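Local coordinates for protein homoserine O-acetyltransferase (Bacillus anthracis str. 'Ames Ancestor', PDB 3I1I) that probably transfers an acetyl group from acetyl-CoA to the hydroxyl of homoserine, an early step of methionine biosynthesis, using an alpha/beta hydrolase fold, at residues Leu303-Gln317 and Leu333-Ser347. Residues are numbered along the deposited sequence; the frame is centred on the assembly and turned at random.
Sequences LSNVEANVLMIPCKQ and LQKQGKYAEVYEIES
Extended beyond CG (chi2 158°, chi3 -167°), the side chain of Lys-338 carries NZ across the contact to Ser-304 O. The pair flanks a worked example of the beta-alpha-beta unit, in which strand 309-313, helix 324-335 and strand 340-342 form the last crossover of an alpha/beta hydrolase sheet, with 340-342 at its edge within the chain. The parallel strands exchange bonds in alternation: Val-310 N donates to Tyr-339 O, Glu-341 N to Val-310 O, Met-312 N to Glu-341 O at 2.8 Å, and Tyr-343 N to Met-312 O. Past the strands, Ile-345 N to Pro-314 O and Lys-316 N to Ile-345 O continue the pairing.

On the sheet face of Val-310, Leu-333 CD1 sits 4.0 Å from both Val-310 CG1 and CG2, crossing that side chain almost perpendicularly, while Pro-314 CD meets Val-342 CG1 at 3.6 Å; helix 324-335 packs against this face. On the Leu-311 face, where helix 362-370 lies, Leu-311 CD1 rests on Tyr-343 CB at 4.0 Å.

Lys-338 NZ gathers carbonyls of residues 303-306. It lies 2.6 Å from Ser-304 O, above the carbonyl plane, with weak bonds to Leu-303 O and Val-306 O and a further bond to Gln-336 OE1. At the other end, Cys-315 adjoins a probable Ser-155, His-351, Asp-318 catalytic triad. Beside Cys-315, whose SG lies 3.9 Å from Ser-347 N, the bend of Gln-317 at chi2 (76°) helps place OE1 where Ser-347 N donates to it at 2.9 Å, from above the amide plane.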
ATOM      1  N   LEU A 303      24.176 -12.220  18.775  1.00 17.58           N
ATOM      2  CA  LEU A 303      23.569 -12.967  19.853  1.00 17.50           C
ATOM      3  C   LEU A 303      24.576 -13.525  20.844  1.00 18.18           C
ATOM      4  O   LEU A 303      24.238 -13.748  21.997  1.00 18.35           O
ATOM      5  CB  LEU A 303      22.711 -14.083  19.277  1.00 17.90           C
ATOM      6  CG  LEU A 303      21.448 -13.642  18.536  1.00 17.56           C
ATOM      7  CD1 LEU A 303      20.873 -14.798  17.700  1.00 14.65           C
ATOM      8  CD2 LEU A 303      20.418 -13.107  19.574  1.00 16.47           C
ATOM      9  N   SER A 304      25.815 -13.754  20.402  1.00 18.37           N
ATOM     10  CA  SER A 304      26.898 -14.177  21.300  1.00 18.00           C
ATOM     11  C   SER A 304      27.035 -13.268  22.535  1.00 17.95           C
ATOM     12  O   SER A 304      27.467 -13.694  23.592  1.00 16.51           O
ATOM     13  CB  SER A 304      28.236 -14.233  20.523  1.00 18.24           C
ATOM     14  OG  SER A 304      28.717 -12.917  20.220  1.00 17.86           O
ATOM     15  N   ASN A 305      26.685 -12.002  22.384  1.00 18.90           N
ATOM     16  CA  ASN A 305      26.840 -11.034  23.469  1.00 18.95           C
ATOM     17  C   ASN A 305      25.725 -11.129  24.537  1.00 19.23           C
ATOM     18  O   ASN A 305      25.911 -10.691  25.665  1.00 19.76           O
ATOM     19  CB  ASN A 305      26.846  -9.619  22.890  1.00 18.85           C
ATOM     20  CG  ASN A 305      28.047  -9.344  21.999  1.00 18.76           C
ATOM     21  OD1 ASN A 305      29.123  -9.067  22.504  1.00 19.57           O
ATOM     22  ND2 ASN A 305      27.858  -9.376  20.671  1.00 14.83           N
ATOM     23  N   VAL A 306      24.564 -11.654  24.166  1.00 19.06           N
ATOM     24  CA  VAL A 306      23.438 -11.747  25.081  1.00 19.04           C
ATOM     25  C   VAL A 306      23.797 -12.665  26.252  1.00 19.84           C
ATOM     26  O   VAL A 306      24.290 -13.752  26.044  1.00 19.96           O
ATOM     27  CB  VAL A 306      22.165 -12.277  24.364  1.00 19.64           C
ATOM     28  CG1 VAL A 306      21.045 -12.589  25.347  1.00 15.80           C
ATOM     29  CG2 VAL A 306      21.707 -11.249  23.266  1.00 17.57           C
ATOM     30  N   GLU A 307      23.568 -12.195  27.479  1.00 20.13           N
ATOM     31  CA  GLU A 307      23.757 -13.036  28.673  1.00 20.67           C
ATOM     32  C   GLU A 307      22.459 -13.147  29.504  1.00 19.81           C
ATOM     33  O   GLU A 307      22.426 -13.867  30.481  1.00 19.55           O
ATOM     34  CB  GLU A 307      24.920 -12.525  29.543  1.00 20.35           C
ATOM     35  CG  GLU A 307      26.280 -12.343  28.788  1.00 22.56           C
ATOM     36  CD  GLU A 307      26.870 -13.655  28.170  1.00 25.43           C
ATOM     37  OE1 GLU A 307      26.568 -14.727  28.689  1.00 23.89           O
ATOM     38  OE2 GLU A 307      27.665 -13.613  27.178  1.00 27.76           O
ATOM     39  N   ALA A 308      21.402 -12.450  29.103  1.00 19.47           N
ATOM     40  CA  ALA A 308      20.108 -12.530  29.794  1.00 19.37           C
ATOM     41  C   ALA A 308      19.491 -13.913  29.572  1.00 19.58           C
ATOM     42  O   ALA A 308      19.767 -14.569  28.573  1.00 19.03           O
ATOM     43  CB  ALA A 308      19.178 -11.478  29.272  1.00 18.69           C
ATOM     44  N   ASN A 309      18.662 -14.355  30.506  1.00 19.90           N
ATOM     45  CA  ASN A 309      17.725 -15.451  30.241  1.00 19.95           C
ATOM     46  C   ASN A 309      16.776 -14.894  29.215  1.00 19.46           C
ATOM     47  O   ASN A 309      16.303 -13.790  29.415  1.00 20.30           O
ATOM     48  CB  ASN A 309      16.915 -15.802  31.506  1.00 20.15           C
ATOM     49  CG  ASN A 309      17.671 -16.673  32.497  1.00 20.50           C
ATOM     50  OD1 ASN A 309      18.863 -16.861  32.398  1.00 23.06           O
ATOM     51  ND2 ASN A 309      16.951 -17.221  33.463  1.00 26.60           N
ATOM     52  N   VAL A 310      16.515 -15.600  28.123  1.00 19.61           N
ATOM     53  CA  VAL A 310      15.678 -15.045  27.040  1.00 19.93           C
ATOM     54  C   VAL A 310      14.386 -15.845  26.831  1.00 20.32           C
ATOM     55  O   VAL A 310      14.433 -17.076  26.750  1.00 18.60           O
ATOM     56  CB  VAL A 310      16.464 -14.977  25.690  1.00 20.65           C
ATOM     57  CG1 VAL A 310      15.511 -14.774  24.475  1.00 18.54           C
ATOM     58  CG2 VAL A 310      17.546 -13.866  25.755  1.00 20.23           C
ATOM     59  N   LEU A 311      13.250 -15.131  26.769  1.00 20.41           N
ATOM     60  CA  LEU A 311      11.926 -15.710  26.476  1.00 20.71           C
ATOM     61  C   LEU A 311      11.295 -14.988  25.279  1.00 20.66           C
ATOM     62  O   LEU A 311      11.065 -13.778  25.326  1.00 20.44           O
ATOM     63  CB  LEU A 311      10.991 -15.599  27.694  1.00 20.80           C
ATOM     64  CG  LEU A 311       9.543 -16.165  27.515  1.00 22.34           C
ATOM     65  CD1 LEU A 311       9.519 -17.706  27.117  1.00 19.07           C
ATOM     66  CD2 LEU A 311       8.686 -15.935  28.738  1.00 17.48           C
HETATM   67  N   MSE A 312      11.049 -15.722  24.192  1.00 20.61           N
HETATM   68  CA  MSE A 312      10.364 -15.167  23.009  1.00 19.25           C
HETATM   69  C   MSE A 312       8.914 -15.730  22.971  1.00 18.90           C
HETATM   70  O   MSE A 312       8.685 -16.957  23.125  1.00 17.18           O
HETATM   71  CB  MSE A 312      11.111 -15.532  21.725  1.00 20.12           C
HETATM   72  CG  MSE A 312      12.581 -15.077  21.576  1.00 21.26           C
HETATM   73 SE   MSE A 312      12.737 -13.145  21.712  0.65 28.26          SE
HETATM   74  CE  MSE A 312      12.114 -12.791  19.889  1.00 24.25           C
ATOM     75  N   ILE A 313       7.948 -14.822  22.793  1.00 18.63           N
ATOM     76  CA  ILE A 313       6.529 -15.157  22.776  1.00 18.45           C
ATOM     77  C   ILE A 313       5.916 -14.680  21.462  1.00 19.15           C
ATOM     78  O   ILE A 313       5.383 -13.580  21.373  1.00 18.90           O
ATOM     79  CB  ILE A 313       5.796 -14.523  23.953  1.00 18.43           C
ATOM     80  CG1 ILE A 313       6.475 -14.903  25.275  1.00 18.15           C
ATOM     81  CG2 ILE A 313       4.308 -14.949  23.997  1.00 14.10           C
ATOM     82  CD1 ILE A 313       5.826 -14.144  26.526  1.00 13.92           C
ATOM     83  N   PRO A 314       6.054 -15.493  20.403  1.00 20.00           N
ATOM     84  CA  PRO A 314       5.418 -15.179  19.135  1.00 19.98           C
ATOM     85  C   PRO A 314       3.985 -15.750  19.068  1.00 20.63           C
ATOM     86  O   PRO A 314       3.600 -16.616  19.856  1.00 19.76           O
ATOM     87  CB  PRO A 314       6.300 -15.903  18.137  1.00 19.36           C
ATOM     88  CG  PRO A 314       6.703 -17.108  18.834  1.00 19.15           C
ATOM     89  CD  PRO A 314       6.903 -16.690  20.275  1.00 20.33           C
ATOM     90  N   CYS A 315       3.240 -15.258  18.100  1.00 21.10           N
ATOM     91  CA  CYS A 315       1.965 -15.778  17.782  1.00 22.13           C
ATOM     92  C   CYS A 315       2.051 -16.435  16.432  1.00 22.40           C
ATOM     93  O   CYS A 315       2.420 -15.800  15.435  1.00 21.84           O
ATOM     94  CB  CYS A 315       0.924 -14.653  17.711  1.00 22.94           C
ATOM     95  SG  CYS A 315      -0.745 -15.380  17.430  1.00 25.50           S
ATOM     96  N   LYS A 316       1.651 -17.696  16.392  1.00 23.21           N
ATOM     97  CA  LYS A 316       1.683 -18.506  15.183  1.00 24.01           C
ATOM     98  C   LYS A 316       0.932 -17.928  13.973  1.00 23.73           C
ATOM     99  O   LYS A 316       1.299 -18.192  12.833  1.00 23.26           O
ATOM    100  CB  LYS A 316       1.080 -19.843  15.513  1.00 25.60           C
ATOM    101  CG  LYS A 316       1.076 -20.844  14.360  1.00 29.89           C
ATOM    102  CD  LYS A 316       0.649 -22.197  14.911  1.00 35.81           C
ATOM    103  CE  LYS A 316       1.342 -23.341  14.196  1.00 39.15           C
ATOM    104  NZ  LYS A 316       0.670 -23.533  12.910  1.00 43.22           N
ATOM    105  N   GLN A 317      -0.116 -17.152  14.234  1.00 23.00           N
ATOM    106  CA  GLN A 317      -0.877 -16.507  13.187  1.00 22.39           C
ATOM    107  C   GLN A 317      -0.409 -15.083  12.877  1.00 22.06           C
ATOM    108  O   GLN A 317      -1.082 -14.352  12.145  1.00 21.17           O
ATOM    109  CB  GLN A 317      -2.346 -16.477  13.592  1.00 22.61           C
ATOM    110  CG  GLN A 317      -3.043 -17.814  13.496  1.00 21.29           C
ATOM    111  CD  GLN A 317      -2.715 -18.770  14.611  1.00 23.65           C
ATOM    112  OE1 GLN A 317      -2.506 -18.392  15.785  1.00 25.67           O
ATOM    113  NE2 GLN A 317      -2.639 -20.029  14.259  1.00 22.99           N
ATOM    114  N   LEU A 333      20.999 -19.207  20.432  1.00 22.91           N
ATOM    115  CA  LEU A 333      21.352 -18.939  21.833  1.00 23.35           C
ATOM    116  C   LEU A 333      21.591 -20.227  22.628  1.00 23.97           C
ATOM    117  O   LEU A 333      22.523 -20.298  23.423  1.00 25.90           O
ATOM    118  CB  LEU A 333      20.274 -18.099  22.523  1.00 22.95           C
ATOM    119  CG  LEU A 333      20.244 -16.606  22.196  1.00 22.72           C
ATOM    120  CD1 LEU A 333      18.860 -16.013  22.583  1.00 19.70           C
ATOM    121  CD2 LEU A 333      21.458 -15.819  22.873  1.00 17.98           C
ATOM    122  N   GLN A 334      20.769 -21.251  22.420  1.00 24.13           N
ATOM    123  CA  GLN A 334      20.947 -22.515  23.137  1.00 23.58           C
ATOM    124  C   GLN A 334      22.258 -23.170  22.750  1.00 24.07           C
ATOM    125  O   GLN A 334      22.964 -23.661  23.598  1.00 24.50           O
ATOM    126  CB  GLN A 334      19.790 -23.467  22.897  1.00 22.96           C
ATOM    127  CG  GLN A 334      18.526 -23.022  23.584  1.00 24.37           C
ATOM    128  CD  GLN A 334      17.307 -23.832  23.207  1.00 24.30           C
ATOM    129  OE1 GLN A 334      17.396 -24.756  22.426  1.00 25.46           O
ATOM    130  NE2 GLN A 334      16.160 -23.485  23.766  1.00 22.65           N
ATOM    131  N   LYS A 335      22.623 -23.141  21.482  1.00 24.45           N
ATOM    132  CA  LYS A 335      23.895 -23.727  21.091  1.00 24.76           C
ATOM    133  C   LYS A 335      25.108 -22.960  21.623  1.00 24.72           C
ATOM    134  O   LYS A 335      26.189 -23.500  21.679  1.00 24.16           O
ATOM    135  CB  LYS A 335      23.980 -23.868  19.590  1.00 25.33           C
ATOM    136  CG  LYS A 335      22.789 -24.641  19.060  1.00 29.02           C
ATOM    137  CD  LYS A 335      23.167 -25.721  18.133  1.00 33.71           C
ATOM    138  CE  LYS A 335      22.657 -25.486  16.695  1.00 36.07           C
ATOM    139  NZ  LYS A 335      21.365 -26.250  16.482  1.00 36.59           N
ATOM    140  N   GLN A 336      24.915 -21.705  22.026  1.00 24.36           N
ATOM    141  CA  GLN A 336      25.935 -20.985  22.754  1.00 23.88           C
ATOM    142  C   GLN A 336      25.964 -21.309  24.239  1.00 23.49           C
ATOM    143  O   GLN A 336      26.739 -20.715  24.980  1.00 22.82           O
ATOM    144  CB  GLN A 336      25.734 -19.492  22.562  1.00 23.95           C
ATOM    145  CG  GLN A 336      25.982 -19.065  21.127  1.00 23.35           C
ATOM    146  CD  GLN A 336      25.577 -17.652  20.891  1.00 24.49           C
ATOM    147  OE1 GLN A 336      25.052 -16.961  21.809  1.00 27.34           O
ATOM    148  NE2 GLN A 336      25.839 -17.173  19.682  1.00 20.97           N
ATOM    149  N   GLY A 337      25.105 -22.222  24.678  1.00 23.38           N
ATOM    150  CA  GLY A 337      24.998 -22.549  26.090  1.00 23.09           C
ATOM    151  C   GLY A 337      24.154 -21.566  26.885  1.00 23.85           C
ATOM    152  O   GLY A 337      24.165 -21.586  28.107  1.00 24.46           O
ATOM    153  N   LYS A 338      23.368 -20.725  26.235  1.00 24.27           N
ATOM    154  CA  LYS A 338      22.507 -19.810  26.995  1.00 24.54           C
ATOM    155  C   LYS A 338      21.098 -20.332  27.260  1.00 23.98           C
ATOM    156  O   LYS A 338      20.630 -21.269  26.602  1.00 23.96           O
ATOM    157  CB  LYS A 338      22.462 -18.482  26.277  1.00 25.26           C
ATOM    158  CG  LYS A 338      23.832 -17.823  26.373  1.00 27.73           C
ATOM    159  CD  LYS A 338      24.047 -16.816  25.303  1.00 29.46           C
ATOM    160  CE  LYS A 338      25.537 -16.408  25.230  1.00 29.99           C
ATOM    161  NZ  LYS A 338      25.644 -15.503  24.076  1.00 30.34           N
ATOM    162  N   TYR A 339      20.443 -19.748  28.261  1.00 23.14           N
ATOM    163  CA  TYR A 339      19.074 -20.083  28.569  1.00 23.11           C
ATOM    164  C   TYR A 339      18.144 -19.246  27.670  1.00 22.59           C
ATOM    165  O   TYR A 339      18.142 -17.988  27.738  1.00 21.69           O
ATOM    166  CB  TYR A 339      18.732 -19.836  30.057  1.00 23.96           C
ATOM    167  CG  TYR A 339      17.358 -20.379  30.402  1.00 25.53           C
ATOM    168  CD1 TYR A 339      17.196 -21.635  30.972  1.00 28.97           C
ATOM    169  CD2 TYR A 339      16.220 -19.677  30.050  1.00 28.63           C
ATOM    170  CE1 TYR A 339      15.896 -22.150  31.242  1.00 30.80           C
ATOM    171  CE2 TYR A 339      14.949 -20.169  30.306  1.00 30.50           C
ATOM    172  CZ  TYR A 339      14.792 -21.391  30.908  1.00 32.13           C
ATOM    173  OH  TYR A 339      13.502 -21.833  31.116  1.00 38.43           O
ATOM    174  N   ALA A 340      17.344 -19.941  26.865  1.00 20.86           N
ATOM    175  CA  ALA A 340      16.475 -19.287  25.907  1.00 20.68           C
ATOM    176  C   ALA A 340      15.334 -20.217  25.524  1.00 20.96           C
ATOM    177  O   ALA A 340      15.560 -21.430  25.357  1.00 21.20           O
ATOM    178  CB  ALA A 340      17.264 -18.860  24.674  1.00 19.83           C
ATOM    179  N   GLU A 341      14.114 -19.681  25.438  1.00 21.19           N
ATOM    180  CA  GLU A 341      12.940 -20.478  25.078  0.60 21.90           C
ATOM    181  C   GLU A 341      11.922 -19.681  24.265  1.00 21.55           C
ATOM    182  O   GLU A 341      11.867 -18.443  24.351  1.00 21.40           O
ATOM    183  CB  GLU A 341      12.279 -21.133  26.313  0.60 21.92           C
ATOM    184  CG  GLU A 341      11.763 -20.195  27.401  0.60 23.70           C
ATOM    185  CD  GLU A 341      11.083 -20.950  28.623  0.60 25.36           C
ATOM    186  OE1 GLU A 341      10.177 -21.809  28.408  0.60 22.47           O
ATOM    187  OE2 GLU A 341      11.467 -20.659  29.793  0.60 25.15           O
ATOM    188  N   VAL A 342      11.147 -20.404  23.459  1.00 21.65           N
ATOM    189  CA  VAL A 342      10.006 -19.873  22.721  1.00 21.57           C
ATOM    190  C   VAL A 342       8.755 -20.397  23.410  1.00 21.49           C
ATOM    191  O   VAL A 342       8.665 -21.566  23.727  1.00 21.38           O
ATOM    192  CB  VAL A 342       9.938 -20.362  21.250  1.00 21.87           C
ATOM    193  CG1 VAL A 342       8.705 -19.770  20.574  1.00 20.64           C
ATOM    194  CG2 VAL A 342      11.223 -20.004  20.470  1.00 21.07           C
ATOM    195  N   TYR A 343       7.810 -19.512  23.675  1.00 21.23           N
ATOM    196  CA  TYR A 343       6.492 -19.915  24.099  1.00 21.22           C
ATOM    197  C   TYR A 343       5.535 -19.305  23.091  1.00 21.11           C
ATOM    198  O   TYR A 343       5.320 -18.103  23.081  1.00 19.92           O
ATOM    199  CB  TYR A 343       6.248 -19.391  25.480  1.00 21.49           C
ATOM    200  CG  TYR A 343       4.937 -19.780  26.090  1.00 23.41           C
ATOM    201  CD1 TYR A 343       4.771 -21.021  26.694  1.00 24.44           C
ATOM    202  CD2 TYR A 343       3.864 -18.881  26.106  1.00 23.96           C
ATOM    203  CE1 TYR A 343       3.565 -21.361  27.276  1.00 25.63           C
ATOM    204  CE2 TYR A 343       2.676 -19.207  26.679  1.00 23.90           C
ATOM    205  CZ  TYR A 343       2.527 -20.436  27.263  1.00 25.90           C
ATOM    206  OH  TYR A 343       1.337 -20.742  27.837  1.00 25.36           O
ATOM    207  N   GLU A 344       5.039 -20.151  22.195  1.00 21.94           N
ATOM    208  CA  GLU A 344       4.203 -19.740  21.063  1.00 22.75           C
ATOM    209  C   GLU A 344       2.729 -19.772  21.406  1.00 22.75           C
ATOM    210  O   GLU A 344       2.211 -20.774  21.850  1.00 23.15           O
ATOM    211  CB  GLU A 344       4.454 -20.629  19.845  1.00 22.54           C
ATOM    212  CG  GLU A 344       3.716 -20.120  18.619  1.00 24.35           C
ATOM    213  CD  GLU A 344       4.271 -20.672  17.316  1.00 26.03           C
ATOM    214  OE1 GLU A 344       4.550 -21.878  17.257  1.00 31.29           O
ATOM    215  OE2 GLU A 344       4.424 -19.917  16.340  1.00 25.76           O
ATOM    216  N   ILE A 345       2.056 -18.663  21.187  1.00 23.52           N
ATOM    217  CA  ILE A 345       0.618 -18.609  21.352  1.00 23.76           C
ATOM    218  C   ILE A 345      -0.109 -18.673  20.008  1.00 23.89           C
ATOM    219  O   ILE A 345       0.480 -18.456  18.936  1.00 23.12           O
ATOM    220  CB  ILE A 345       0.185 -17.325  22.109  1.00 24.34           C
ATOM    221  CG1 ILE A 345       0.484 -16.055  21.298  1.00 23.31           C
ATOM    222  CG2 ILE A 345       0.834 -17.286  23.551  1.00 24.22           C
ATOM    223  CD1 ILE A 345       0.138 -14.772  22.070  1.00 23.39           C
ATOM    224  N   GLU A 346      -1.404 -18.946  20.102  1.00 24.57           N
ATOM    225  CA  GLU A 346      -2.304 -19.034  18.946  1.00 25.14           C
ATOM    226  C   GLU A 346      -3.550 -18.219  19.168  1.00 24.26           C
ATOM    227  O   GLU A 346      -4.153 -18.272  20.213  1.00 25.12           O
ATOM    228  CB  GLU A 346      -2.708 -20.472  18.701  1.00 25.59           C
ATOM    229  CG  GLU A 346      -1.499 -21.394  18.614  1.00 28.69           C
ATOM    230  CD  GLU A 346      -1.700 -22.602  17.715  1.00 33.92           C
ATOM    231  OE1 GLU A 346      -2.327 -22.506  16.613  1.00 36.14           O
ATOM    232  OE2 GLU A 346      -1.180 -23.664  18.115  1.00 40.06           O
ATOM    233  N   SER A 347      -3.953 -17.475  18.160  1.00 23.82           N
ATOM    234  CA  SER A 347      -5.111 -16.647  18.288  1.00 23.35           C
ATOM    235  C   SER A 347      -5.546 -16.115  16.943  1.00 22.61           C
ATOM    236  O   SER A 347      -4.719 -15.802  16.098  1.00 21.84           O
ATOM    237  CB  SER A 347      -4.797 -15.476  19.228  1.00 22.73           C
ATOM    238  OG  SER A 347      -5.765 -14.482  19.086  1.00 23.00           O
TER